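Local coordinates for mitogen activated protein kinase, putative (PDB 4QNY) that probably phosphorylates serine and threonine residues of target proteins with ATP and magnesium, as a mitogen-activated protein kinase of the parasite Leishmania donovani, at residues K73-F78 with C167-A172; I107-L112 with V158-D163; R149-A154 with G213-E218. All coordinates share one frame; numbering follows the deposited sequence.

Contact 1: residues K73-F78 with C167-A172; sequences KLLAHF and CDFGLA. With MG (magnesium ion), chain C; ANP (phosphoaminophosphonic acid-adenylate ester), chain D.
This buried apolar contact joins the end of helix 62-77, the kinase αC helix, to the DFG motif (Asp168, Phe169, Gly170) at the start of the activation segment, next to the nucleotide site. Phe169 points into the helix and carries the largest share of the contact, the DFG-in arrangement of protein kinases. Leu74 reaches over with its CD1 branch, which lies 3.8 Å from Phe169 CB and 3.6 Å from Ala172 CB, so one methyl spans the turn from the motif to the residues after it. Leu75 sends its CD2 methyl obliquely to the ring, 3.8 Å from Phe169 CD2. Phe78, just past the helix, adds a second ring; the two planes are near parallel (26°) but slid so far apart, with the Phe78 and Phe169 centroids 5.8 Å from each other, that they barely overlap. Leu75, Phe169 and His148, which meets the Phe169 ring edge-to-face, correspond to members of the regulatory spine as it is known in kinases.

With CG anti to the carbonyl carbon (chi1 -66°), Phe169 swings its ring to the helix, while Asp168 turns its carboxylate the opposite way, to the nucleotide and metal. An Asx turn steadies that carboxylate: Gly170 N donates to the anti lone pair of OD1. The magnesium ion is held further by Asn155, two phosphate oxygens of the ATP analogue and two waters, and Asp168 OD2 binds it at 2.1 Å.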
loop_
_atom_site.group_PDB
_atom_site.type_symbol
_atom_site.label_atom_id
_atom_site.label_comp_id
_atom_site.label_asym_id
_atom_site.label_seq_id
_atom_site.Cartn_x
_atom_site.Cartn_y
_atom_site.Cartn_z
ATOM N N LYS A 73 12.726 -1.990 8.680
ATOM C CA LYS A 73 12.416 -1.976 10.105
ATOM C C LYS A 73 10.959 -2.350 10.362
ATOM O O LYS A 73 10.659 -3.106 11.284
ATOM C CB LYS A 73 12.713 -0.602 10.709
ATOM C CG LYS A 73 14.179 -0.364 11.029
ATOM C CD LYS A 73 14.345 0.860 11.917
ATOM C CE LYS A 73 15.717 0.892 12.568
ATOM N NZ LYS A 73 15.822 1.981 13.580
ATOM N N LEU A 74 10.062 -1.819 9.537
ATOM C CA LEU A 74 8.637 -2.098 9.673
ATOM C C LEU A 74 8.314 -3.552 9.347
ATOM O O LEU A 74 7.517 -4.184 10.038
ATOM C CB LEU A 74 7.825 -1.166 8.774
ATOM C CG LEU A 74 7.722 0.283 9.251
ATOM C CD1 LEU A 74 7.324 1.185 8.104
ATOM C CD2 LEU A 74 6.726 0.399 10.394
ATOM N N LEU A 75 8.935 -4.079 8.295
ATOM C CA LEU A 75 8.728 -5.472 7.907
ATOM C C LEU A 75 9.153 -6.423 9.021
ATOM O O LEU A 75 8.493 -7.431 9.275
ATOM C CB LEU A 75 9.492 -5.791 6.620
ATOM C CG LEU A 75 8.903 -5.233 5.323
ATOM C CD1 LEU A 75 9.860 -5.451 4.162
ATOM C CD2 LEU A 75 7.552 -5.869 5.034
ATOM N N ALA A 76 10.254 -6.092 9.688
ATOM C CA ALA A 76 10.740 -6.892 10.804
ATOM C C ALA A 76 9.899 -6.650 12.052
ATOM O O ALA A 76 9.810 -7.509 12.931
ATOM C CB ALA A 76 12.201 -6.582 11.081
ATOM N N HIS A 77 9.280 -5.476 12.120
ATOM C CA HIS A 77 8.479 -5.091 13.277
ATOM C C HIS A 77 7.193 -5.903 13.382
ATOM O O HIS A 77 6.744 -6.230 14.479
ATOM C CB HIS A 77 8.147 -3.597 13.219
ATOM C CG HIS A 77 7.302 -3.120 14.358
ATOM N ND1 HIS A 77 5.930 -3.022 14.276
ATOM C CD2 HIS A 77 7.634 -2.713 15.606
ATOM C CE1 HIS A 77 5.453 -2.576 15.425
ATOM N NE2 HIS A 77 6.467 -2.380 16.249
ATOM N N PHE A 78 6.601 -6.226 12.236
ATOM C CA PHE A 78 5.333 -6.943 12.212
ATOM C C PHE A 78 5.513 -8.450 12.064
ATOM O O PHE A 78 6.370 -8.918 11.314
ATOM C CB PHE A 78 4.443 -6.419 11.081
ATOM C CG PHE A 78 4.012 -4.992 11.260
ATOM C CD1 PHE A 78 3.123 -4.644 12.265
ATOM C CD2 PHE A 78 4.484 -4.001 10.419
ATOM C CE1 PHE A 78 2.722 -3.332 12.430
ATOM C CE2 PHE A 78 4.088 -2.687 10.579
ATOM C CZ PHE A 78 3.205 -2.353 11.586
ATOM N N CYS A 167 1.817 -5.244 1.511
ATOM C CA CYS A 167 3.248 -5.021 1.329
ATOM C C CYS A 167 3.566 -3.558 1.023
ATOM O O CYS A 167 2.681 -2.701 1.053
ATOM C CB CYS A 167 3.789 -5.913 0.208
ATOM S SG CYS A 167 3.231 -5.463 -1.454
ATOM N N ASP A 168 4.841 -3.297 0.741
ATOM C CA ASP A 168 5.335 -1.978 0.342
ATOM C C ASP A 168 5.128 -0.912 1.420
ATOM O O ASP A 168 4.217 -0.090 1.331
ATOM C CB ASP A 168 4.670 -1.533 -0.967
ATOM C CG ASP A 168 5.436 -0.423 -1.667
ATOM O OD1 ASP A 168 6.258 0.250 -1.012
ATOM O OD2 ASP A 168 5.212 -0.222 -2.879
ATOM N N PHE A 169 5.993 -0.926 2.429
ATOM C CA PHE A 169 5.986 0.104 3.461
ATOM C C PHE A 169 7.002 1.194 3.136
ATOM O O PHE A 169 7.623 1.763 4.033
ATOM C CB PHE A 169 6.285 -0.504 4.834
ATOM C CG PHE A 169 5.221 -1.443 5.328
ATOM C CD1 PHE A 169 4.150 -0.970 6.066
ATOM C CD2 PHE A 169 5.293 -2.799 5.055
ATOM C CE1 PHE A 169 3.169 -1.830 6.523
ATOM C CE2 PHE A 169 4.316 -3.665 5.509
ATOM C CZ PHE A 169 3.252 -3.179 6.244
ATOM N N GLY A 170 7.164 1.482 1.848
ATOM C CA GLY A 170 8.161 2.433 1.391
ATOM C C GLY A 170 7.796 3.890 1.606
ATOM O O GLY A 170 8.661 4.763 1.570
ATOM N N LEU A 171 6.513 4.157 1.825
ATOM C CA LEU A 171 6.049 5.523 2.048
ATOM C C LEU A 171 5.342 5.665 3.388
ATOM O O LEU A 171 4.617 6.634 3.614
ATOM C CB LEU A 171 5.112 5.964 0.921
ATOM C CG LEU A 171 5.753 6.351 -0.412
ATOM C CD1 LEU A 171 4.682 6.726 -1.425
ATOM C CD2 LEU A 171 6.733 7.496 -0.219
ATOM N N ALA A 172 5.559 4.699 4.275
ATOM C CA ALA A 172 4.877 4.674 5.563
ATOM C C ALA A 172 5.233 5.884 6.423
ATOM O O ALA A 172 6.370 6.357 6.412
ATOM C CB ALA A 172 5.195 3.390 6.302
HETATM MG MG MG C . 4.395 -1.283 -4.550
HETATM P PG ANP D . 9.173 0.526 -3.088
HETATM O O1G ANP D . 10.270 -0.257 -3.736
HETATM O O2G ANP D . 9.140 0.188 -1.548
HETATM O O3G ANP D . 9.462 2.073 -3.262
HETATM P PB ANP D . 7.724 -1.025 -4.968
HETATM O O1B ANP D . 8.801 -0.717 -5.956
HETATM O O2B ANP D . 6.359 -1.049 -5.714
HETATM N N3B ANP D . 7.664 0.159 -3.775
HETATM P PA ANP D . 6.853 -3.450 -3.948
HETATM O O1A ANP D . 5.508 -2.833 -4.021
HETATM O O2A ANP D . 7.190 -3.990 -2.556
HETATM O O3A ANP D . 8.013 -2.415 -4.314
HETATM O "O5'" ANP D . 6.920 -4.602 -5.033
HETATM C "C5'" ANP D . 6.515 -4.389 -6.402
HETATM C "C4'" ANP D . 5.700 -5.572 -6.863
HETATM O "O4'" ANP D . 6.414 -6.796 -6.594
HETATM C "C3'" ANP D . 4.356 -5.754 -6.172
HETATM O "O3'" ANP D . 3.356 -4.941 -6.775
HETATM C "C2'" ANP D . 4.085 -7.245 -6.379
HETATM O "O2'" ANP D . 3.491 -7.500 -7.648
HETATM C "C1'" ANP D . 5.498 -7.841 -6.319
HETATM N N9 ANP D . 5.835 -8.421 -5.024
HETATM C C8 ANP D . 6.378 -7.777 -3.946
HETATM N N7 ANP D . 6.576 -8.547 -2.899
HETATM C C5 ANP D . 6.126 -9.786 -3.328
HETATM C C6 ANP D . 6.062 -11.043 -2.684
HETATM N N6 ANP D . 6.466 -11.257 -1.431
HETATM N N1 ANP D . 5.560 -12.081 -3.390
HETATM C C2 ANP D . 5.152 -11.871 -4.645
HETATM N N3 ANP D . 5.165 -10.737 -5.352
HETATM C C4 ANP D . 5.666 -9.730 -4.630
HETATM O O HOH W 1 3.702 -2.228 -6.237
HETATM O O HOH W 2 3.659 0.430 -5.227
#

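Contact 2: residues I107-L112 with V158-D163; sequences IMETDL and VNTNCD. With ANP (phosphoaminophosphonic acid-adenylate ester), chain D.
The carboxamide of Asn159 is held between two side chains: the Glu109 chain and its carboxylate lie over one face, displaced, with the carboxylate and amide planes 24° apart, and Met108 covers the other. There the bent Met108 chain crosses Asn159 at roughly a right angle, its CE methyl 3.4 Å from both Asn159 OD1 and Asn159 ND2. At its oxygen end, the amide takes a nearly straight bond from the backbone: Glu109 N donates to Asn159 OD1 at 2.8 Å, with an N-H...O angle of 167° and the donor almost in line with the C=O bond. Asn159 gets there by placing CG beside its own backbone N (chi1 -65°). The Glu109 carboxylate is reached through an extended chain, and its OE1 receives a weak bond from Thr160 N, in the second residue of the type I turn from Asn159 to Cys162; Thr160 OG1 is modelled implausibly close to OE1, so that detail is doubtful.

Beyond these groups the backbones pair as a short antiparallel bridge. Thr110 and Val158 are a hydrogen-bonded pair, with Thr110 N donating to Val158 O at 3.1 Å and Val158 N to Thr110 O at 2.8 Å. On the side-chain face of this pair Val158 CG2 meets Thr110 CG2 at 3.9 Å. Leu112, at the start of the next helix, brings CD2 to 4.1 Å from Val158 CG1.

The same 107-112 segment holds the nucleotide: Met108 N donates to adenine N1 at 3.1 Å, and Asp111 OD2 faces the ribose O2' at a modelled separation too short to be taken literally. This is the hinge of a protein kinase, fastened here to the C-lobe hairpin of strands 156-158 and 164-166 beneath the adenine pocket.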
loop_
_atom_site.group_PDB
_atom_site.type_symbol
_atom_site.label_atom_id
_atom_site.label_comp_id
_atom_site.label_asym_id
_atom_site.label_seq_id
_atom_site.Cartn_x
_atom_site.Cartn_y
_atom_site.Cartn_z
ATOM N N ILE A 107 6.778 -15.529 -0.145
ATOM C CA ILE A 107 6.252 -15.416 -1.498
ATOM C C ILE A 107 4.723 -15.487 -1.516
ATOM O O ILE A 107 4.111 -16.263 -0.781
ATOM C CB ILE A 107 6.845 -16.514 -2.424
ATOM C CG1 ILE A 107 6.423 -16.288 -3.878
ATOM C CG2 ILE A 107 6.455 -17.907 -1.946
ATOM C CD1 ILE A 107 6.959 -15.008 -4.473
ATOM N N MET A 108 4.115 -14.641 -2.340
ATOM C CA MET A 108 2.681 -14.697 -2.582
ATOM C C MET A 108 2.445 -14.909 -4.074
ATOM O O MET A 108 3.291 -14.560 -4.897
ATOM C CB MET A 108 1.990 -13.423 -2.090
ATOM C CG MET A 108 2.052 -13.230 -0.579
ATOM S SD MET A 108 1.048 -14.423 0.333
ATOM C CE MET A 108 -0.602 -13.848 -0.070
ATOM N N GLU A 109 1.299 -15.485 -4.417
ATOM C CA GLU A 109 1.026 -15.884 -5.795
ATOM C C GLU A 109 0.919 -14.694 -6.751
ATOM O O GLU A 109 1.470 -14.729 -7.851
ATOM C CB GLU A 109 -0.253 -16.723 -5.851
ATOM C CG GLU A 109 -0.137 -18.054 -5.118
ATOM C CD GLU A 109 -1.424 -18.856 -5.136
ATOM O OE1 GLU A 109 -2.302 -18.555 -5.972
ATOM O OE2 GLU A 109 -1.557 -19.787 -4.315
ATOM N N THR A 110 0.219 -13.646 -6.329
ATOM C CA THR A 110 0.026 -12.463 -7.165
ATOM C C THR A 110 -0.456 -11.284 -6.322
ATOM O O THR A 110 -0.411 -11.341 -5.094
ATOM C CB THR A 110 -0.987 -12.733 -8.299
ATOM O OG1 THR A 110 -1.150 -11.552 -9.092
ATOM C CG2 THR A 110 -2.335 -13.149 -7.728
ATOM N N ASP A 111 -0.906 -10.215 -6.970
ATOM C CA ASP A 111 -1.530 -9.123 -6.230
ATOM C C ASP A 111 -2.834 -8.678 -6.897
ATOM O O ASP A 111 -3.188 -9.160 -7.974
ATOM C CB ASP A 111 -0.560 -7.942 -6.069
ATOM C CG ASP A 111 -0.137 -7.335 -7.392
ATOM O OD1 ASP A 111 -1.014 -6.941 -8.184
ATOM O OD2 ASP A 111 1.078 -7.243 -7.653
ATOM N N LEU A 112 -3.534 -7.749 -6.255
ATOM C CA LEU A 112 -4.886 -7.379 -6.672
ATOM C C LEU A 112 -4.973 -6.591 -7.986
ATOM O O LEU A 112 -5.972 -6.695 -8.689
ATOM C CB LEU A 112 -5.571 -6.578 -5.559
ATOM C CG LEU A 112 -6.215 -7.389 -4.431
ATOM C CD1 LEU A 112 -7.034 -6.486 -3.522
ATOM C CD2 LEU A 112 -7.078 -8.507 -5.001
ATOM N N VAL A 158 -2.069 -11.475 -2.806
ATOM C CA VAL A 158 -3.094 -12.495 -2.588
ATOM C C VAL A 158 -2.734 -13.855 -3.188
ATOM O O VAL A 158 -1.920 -13.948 -4.108
ATOM C CB VAL A 158 -4.455 -12.058 -3.176
ATOM C CG1 VAL A 158 -5.051 -10.911 -2.368
ATOM C CG2 VAL A 158 -4.306 -11.674 -4.639
ATOM N N ASN A 159 -3.352 -14.904 -2.652
ATOM C CA ASN A 159 -3.214 -16.255 -3.189
ATOM C C ASN A 159 -4.542 -16.764 -3.738
ATOM O O ASN A 159 -5.553 -16.061 -3.689
ATOM C CB ASN A 159 -2.699 -17.218 -2.116
ATOM C CG ASN A 159 -1.292 -16.892 -1.662
ATOM O OD1 ASN A 159 -0.501 -16.323 -2.413
ATOM N ND2 ASN A 159 -0.970 -17.256 -0.427
ATOM N N THR A 160 -4.539 -17.988 -4.256
ATOM C CA THR A 160 -5.762 -18.619 -4.742
ATOM C C THR A 160 -6.625 -19.033 -3.552
ATOM O O THR A 160 -7.830 -19.252 -3.682
ATOM C CB THR A 160 -5.457 -19.842 -5.632
ATOM O OG1 THR A 160 -4.422 -19.510 -6.564
ATOM C CG2 THR A 160 -6.699 -20.276 -6.401
ATOM N N ASN A 161 -5.995 -19.122 -2.384
ATOM C CA ASN A 161 -6.704 -19.376 -1.136
ATOM C C ASN A 161 -7.423 -18.124 -0.641
ATOM O O ASN A 161 -8.065 -18.142 0.410
ATOM C CB ASN A 161 -5.734 -19.871 -0.061
ATOM C CG ASN A 161 -4.943 -21.087 -0.502
ATOM O OD1 ASN A 161 -4.058 -20.991 -1.352
ATOM N ND2 ASN A 161 -5.254 -22.239 0.083
ATOM N N CYS A 162 -7.287 -17.042 -1.407
ATOM C CA CYS A 162 -7.815 -15.721 -1.063
ATOM C C CYS A 162 -7.172 -15.155 0.203
ATOM O O CYS A 162 -7.681 -14.200 0.789
ATOM C CB CYS A 162 -9.339 -15.762 -0.909
ATOM S SG CYS A 162 -10.243 -15.783 -2.473
ATOM N N ASP A 163 -6.052 -15.742 0.616
ATOM C CA ASP A 163 -5.266 -15.187 1.712
ATOM C C ASP A 163 -4.647 -13.874 1.256
ATOM O O ASP A 163 -4.228 -13.746 0.108
ATOM C CB ASP A 163 -4.181 -16.167 2.165
ATOM C CG ASP A 163 -4.753 -17.402 2.837
ATOM O OD1 ASP A 163 -5.901 -17.341 3.324
ATOM O OD2 ASP A 163 -4.050 -18.434 2.881
HETATM P PG ANP D . 9.173 0.526 -3.088
HETATM O O1G ANP D . 10.270 -0.257 -3.736
HETATM O O2G ANP D . 9.140 0.188 -1.548
HETATM O O3G ANP D . 9.462 2.073 -3.262
HETATM P PB ANP D . 7.724 -1.025 -4.968
HETATM O O1B ANP D . 8.801 -0.717 -5.956
HETATM O O2B ANP D . 6.359 -1.049 -5.714
HETATM N N3B ANP D . 7.664 0.159 -3.775
HETATM P PA ANP D . 6.853 -3.450 -3.948
HETATM O O1A ANP D . 5.508 -2.833 -4.021
HETATM O O2A ANP D . 7.190 -3.990 -2.556
HETATM O O3A ANP D . 8.013 -2.415 -4.314
HETATM O "O5'" ANP D . 6.920 -4.602 -5.033
HETATM C "C5'" ANP D . 6.515 -4.389 -6.402
HETATM C "C4'" ANP D . 5.700 -5.572 -6.863
HETATM O "O4'" ANP D . 6.414 -6.796 -6.594
HETATM C "C3'" ANP D . 4.356 -5.754 -6.172
HETATM O "O3'" ANP D . 3.356 -4.941 -6.775
HETATM C "C2'" ANP D . 4.085 -7.245 -6.379
HETATM O "O2'" ANP D . 3.491 -7.500 -7.648
HETATM C "C1'" ANP D . 5.498 -7.841 -6.319
HETATM N N9 ANP D . 5.835 -8.421 -5.024
HETATM C C8 ANP D . 6.378 -7.777 -3.946
HETATM N N7 ANP D . 6.576 -8.547 -2.899
HETATM C C5 ANP D . 6.126 -9.786 -3.328
HETATM C C6 ANP D . 6.062 -11.043 -2.684
HETATM N N6 ANP D . 6.466 -11.257 -1.431
HETATM N N1 ANP D . 5.560 -12.081 -3.390
HETATM C C2 ANP D . 5.152 -11.871 -4.645
HETATM N N3 ANP D . 5.165 -10.737 -5.352
HETATM C C4 ANP D . 5.666 -9.730 -4.630
#

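Contact 3: residues R149-A154 with G213-E218; sequences RDITPA and GCILGE. With ANP (phosphoaminophosphonic acid-adenylate ester), chain D.
Ile215, on helix 206-219 of the C-lobe (the kinase αF helix), packs against Ile151 and Pro153 of the catalytic loop. Along the helix segment it is the first residue to touch the loop and gives most of its contact surface. Its side chain is extended past CG1 (chi2 172°), which carries Ile215 CD1 forward to 3.8 Å from Ile151 CG2 and 4.0 Å from Thr152 C; the two isoleucines meet at about a right angle. Nearer the helix, Ile215 CG1 lies 3.9 Å from Pro153 CD, where the proline ring and the isoleucine slide past each other in opposite directions. One turn on, Glu218 brings OE2 up to the CG corner of the same ring, 4.2 Å from Pro153 CG. That oxygen is hydrogen-bonded to Tyr191, whose side chain also packs on Thr152 and Pro153.

The contacting residues directly follow the HRD motif (His148 to Asp150), and the loop runs on to the metal-binding Asn155. Just beyond the proline, Ala154 O accepts a hydrogen bond from the ribose O3' at 2.8 Å.

The contact between the two segments is apolar; a polar link lies earlier on the helix, where Asp208 accepts from Arg149 N. The chemistry implies a catalytic loop seated on this part of the αF helix through isoleucine and proline, while its backbone carbonyl at Ala154 faces the nucleotide.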
loop_
_atom_site.group_PDB
_atom_site.type_symbol
_atom_site.label_atom_id
_atom_site.label_comp_id
_atom_site.label_asym_id
_atom_site.label_seq_id
_atom_site.Cartn_x
_atom_site.Cartn_y
_atom_site.Cartn_z
ATOM N N ARG A 149 0.023 4.837 3.912
ATOM C CA ARG A 149 0.151 5.951 2.965
ATOM C C ARG A 149 0.185 5.493 1.494
ATOM O O ARG A 149 -0.010 6.295 0.579
ATOM C CB ARG A 149 1.395 6.791 3.325
ATOM C CG ARG A 149 1.845 7.839 2.313
ATOM C CD ARG A 149 0.784 8.893 2.040
ATOM N NE ARG A 149 0.912 9.408 0.681
ATOM C CZ ARG A 149 1.461 10.577 0.368
ATOM N NH1 ARG A 149 1.536 10.951 -0.901
ATOM N NH2 ARG A 149 1.929 11.373 1.320
ATOM N N ASP A 150 0.382 4.200 1.257
ATOM C CA ASP A 150 0.429 3.705 -0.117
ATOM C C ASP A 150 -0.456 2.475 -0.332
ATOM O O ASP A 150 -0.006 1.467 -0.877
ATOM C CB ASP A 150 1.874 3.386 -0.513
ATOM C CG ASP A 150 2.087 3.412 -2.016
ATOM O OD1 ASP A 150 1.289 4.063 -2.723
ATOM O OD2 ASP A 150 3.058 2.784 -2.493
ATOM N N ILE A 151 -1.716 2.565 0.086
ATOM C CA ILE A 151 -2.660 1.466 -0.097
ATOM C C ILE A 151 -3.218 1.452 -1.519
ATOM O O ILE A 151 -4.093 2.246 -1.867
ATOM C CB ILE A 151 -3.823 1.542 0.913
ATOM C CG1 ILE A 151 -3.298 1.356 2.337
ATOM C CG2 ILE A 151 -4.870 0.477 0.611
ATOM C CD1 ILE A 151 -2.717 -0.018 2.595
ATOM N N THR A 152 -2.685 0.550 -2.337
ATOM C CA THR A 152 -3.109 0.379 -3.723
ATOM C C THR A 152 -3.204 -1.116 -4.025
ATOM O O THR A 152 -2.574 -1.919 -3.335
ATOM C CB THR A 152 -2.127 1.051 -4.720
ATOM O OG1 THR A 152 -0.848 0.411 -4.641
ATOM C CG2 THR A 152 -1.975 2.536 -4.423
ATOM N N PRO A 153 -3.994 -1.498 -5.045
ATOM C CA PRO A 153 -4.121 -2.911 -5.430
ATOM C C PRO A 153 -2.782 -3.609 -5.656
ATOM O O PRO A 153 -2.645 -4.787 -5.323
ATOM C CB PRO A 153 -4.916 -2.841 -6.735
ATOM C CG PRO A 153 -5.745 -1.621 -6.590
ATOM C CD PRO A 153 -4.903 -0.637 -5.824
ATOM N N ALA A 154 -1.811 -2.889 -6.208
ATOM C CA ALA A 154 -0.493 -3.456 -6.482
ATOM C C ALA A 154 0.258 -3.778 -5.193
ATOM O O ALA A 154 1.128 -4.648 -5.175
ATOM C CB ALA A 154 0.324 -2.505 -7.347
ATOM N N GLY A 213 -11.423 1.668 0.151
ATOM C CA GLY A 213 -12.654 1.994 -0.546
ATOM C C GLY A 213 -12.474 1.966 -2.050
ATOM O O GLY A 213 -13.313 1.434 -2.775
ATOM N N CYS A 214 -11.371 2.541 -2.521
ATOM C CA CYS A 214 -11.041 2.512 -3.941
ATOM C C CYS A 214 -10.873 1.076 -4.420
ATOM O O CYS A 214 -11.339 0.708 -5.498
ATOM C CB CYS A 214 -9.763 3.306 -4.216
ATOM S SG CYS A 214 -9.859 5.059 -3.805
ATOM N N ILE A 215 -10.204 0.269 -3.604
ATOM C CA ILE A 215 -9.999 -1.141 -3.908
ATOM C C ILE A 215 -11.328 -1.895 -3.894
ATOM O O ILE A 215 -11.585 -2.735 -4.757
ATOM C CB ILE A 215 -9.015 -1.787 -2.912
ATOM C CG1 ILE A 215 -7.613 -1.206 -3.104
ATOM C CG2 ILE A 215 -8.979 -3.297 -3.086
ATOM C CD1 ILE A 215 -6.620 -1.635 -2.048
ATOM N N LEU A 216 -12.174 -1.580 -2.916
ATOM C CA LEU A 216 -13.503 -2.180 -2.832
ATOM C C LEU A 216 -14.336 -1.831 -4.063
ATOM O O LEU A 216 -15.078 -2.667 -4.578
ATOM C CB LEU A 216 -14.222 -1.724 -1.560
ATOM C CG LEU A 216 -15.681 -2.157 -1.395
ATOM C CD1 LEU A 216 -15.807 -3.671 -1.450
ATOM C CD2 LEU A 216 -16.262 -1.620 -0.096
ATOM N N GLY A 217 -14.198 -0.595 -4.532
ATOM C CA GLY A 217 -14.922 -0.137 -5.704
ATOM C C GLY A 217 -14.550 -0.911 -6.954
ATOM O O GLY A 217 -15.386 -1.131 -7.832
ATOM N N GLU A 218 -13.293 -1.330 -7.030
ATOM C CA GLU A 218 -12.811 -2.085 -8.179
ATOM C C GLU A 218 -13.153 -3.568 -8.061
ATOM O O GLU A 218 -13.470 -4.218 -9.057
ATOM C CB GLU A 218 -11.301 -1.904 -8.343
ATOM C CG GLU A 218 -10.885 -0.483 -8.676
ATOM C CD GLU A 218 -9.389 -0.343 -8.868
ATOM O OE1 GLU A 218 -8.794 -1.201 -9.553
ATOM O OE2 GLU A 218 -8.809 0.624 -8.333
HETATM P PG ANP D . 9.173 0.526 -3.088
HETATM O O1G ANP D . 10.270 -0.257 -3.736
HETATM O O2G ANP D . 9.140 0.188 -1.548
HETATM O O3G ANP D . 9.462 2.073 -3.262
HETATM P PB ANP D . 7.724 -1.025 -4.968
HETATM O O1B ANP D . 8.801 -0.717 -5.956
HETATM O O2B ANP D . 6.359 -1.049 -5.714
HETATM N N3B ANP D . 7.664 0.159 -3.775
HETATM P PA ANP D . 6.853 -3.450 -3.948
HETATM O O1A ANP D . 5.508 -2.833 -4.021
HETATM O O2A ANP D . 7.190 -3.990 -2.556
HETATM O O3A ANP D . 8.013 -2.415 -4.314
HETATM O "O5'" ANP D . 6.920 -4.602 -5.033
HETATM C "C5'" ANP D . 6.515 -4.389 -6.402
HETATM C "C4'" ANP D . 5.700 -5.572 -6.863
HETATM O "O4'" ANP D . 6.414 -6.796 -6.594
HETATM C "C3'" ANP D . 4.356 -5.754 -6.172
HETATM O "O3'" ANP D . 3.356 -4.941 -6.775
HETATM C "C2'" ANP D . 4.085 -7.245 -6.379
HETATM O "O2'" ANP D . 3.491 -7.500 -7.648
HETATM C "C1'" ANP D . 5.498 -7.841 -6.319
HETATM N N9 ANP D . 5.835 -8.421 -5.024
HETATM C C8 ANP D . 6.378 -7.777 -3.946
HETATM N N7 ANP D . 6.576 -8.547 -2.899
HETATM C C5 ANP D . 6.126 -9.786 -3.328
HETATM C C6 ANP D . 6.062 -11.043 -2.684
HETATM N N6 ANP D . 6.466 -11.257 -1.431
HETATM N N1 ANP D . 5.560 -12.081 -3.390
HETATM C C2 ANP D . 5.152 -11.871 -4.645
HETATM N N3 ANP D . 5.165 -10.737 -5.352
HETATM C C4 ANP D . 5.666 -9.730 -4.630
#

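From the N terminus, helix 62-77 supplies the first half of contact 1, which closes only at 167-172, after the hinge and the catalytic loop. Contact 2 falls wholly within that span, pairing 107-112 with 158-163 and so joining the hinge to the C-lobe hairpin. Contact 3 starts at 149-154, inside both loops, but ends at 213-218, beyond them, and therefore crosses contacts 1 and 2. It ties the catalytic loop to helix 206-219. Contacts 2 and 3 touch where Leu112 packs on Pro153 and Ile215; contacts 1 and 3 touch through Leu171 and Arg149. All three include residues that reach the bound nucleotide, between the two lobes.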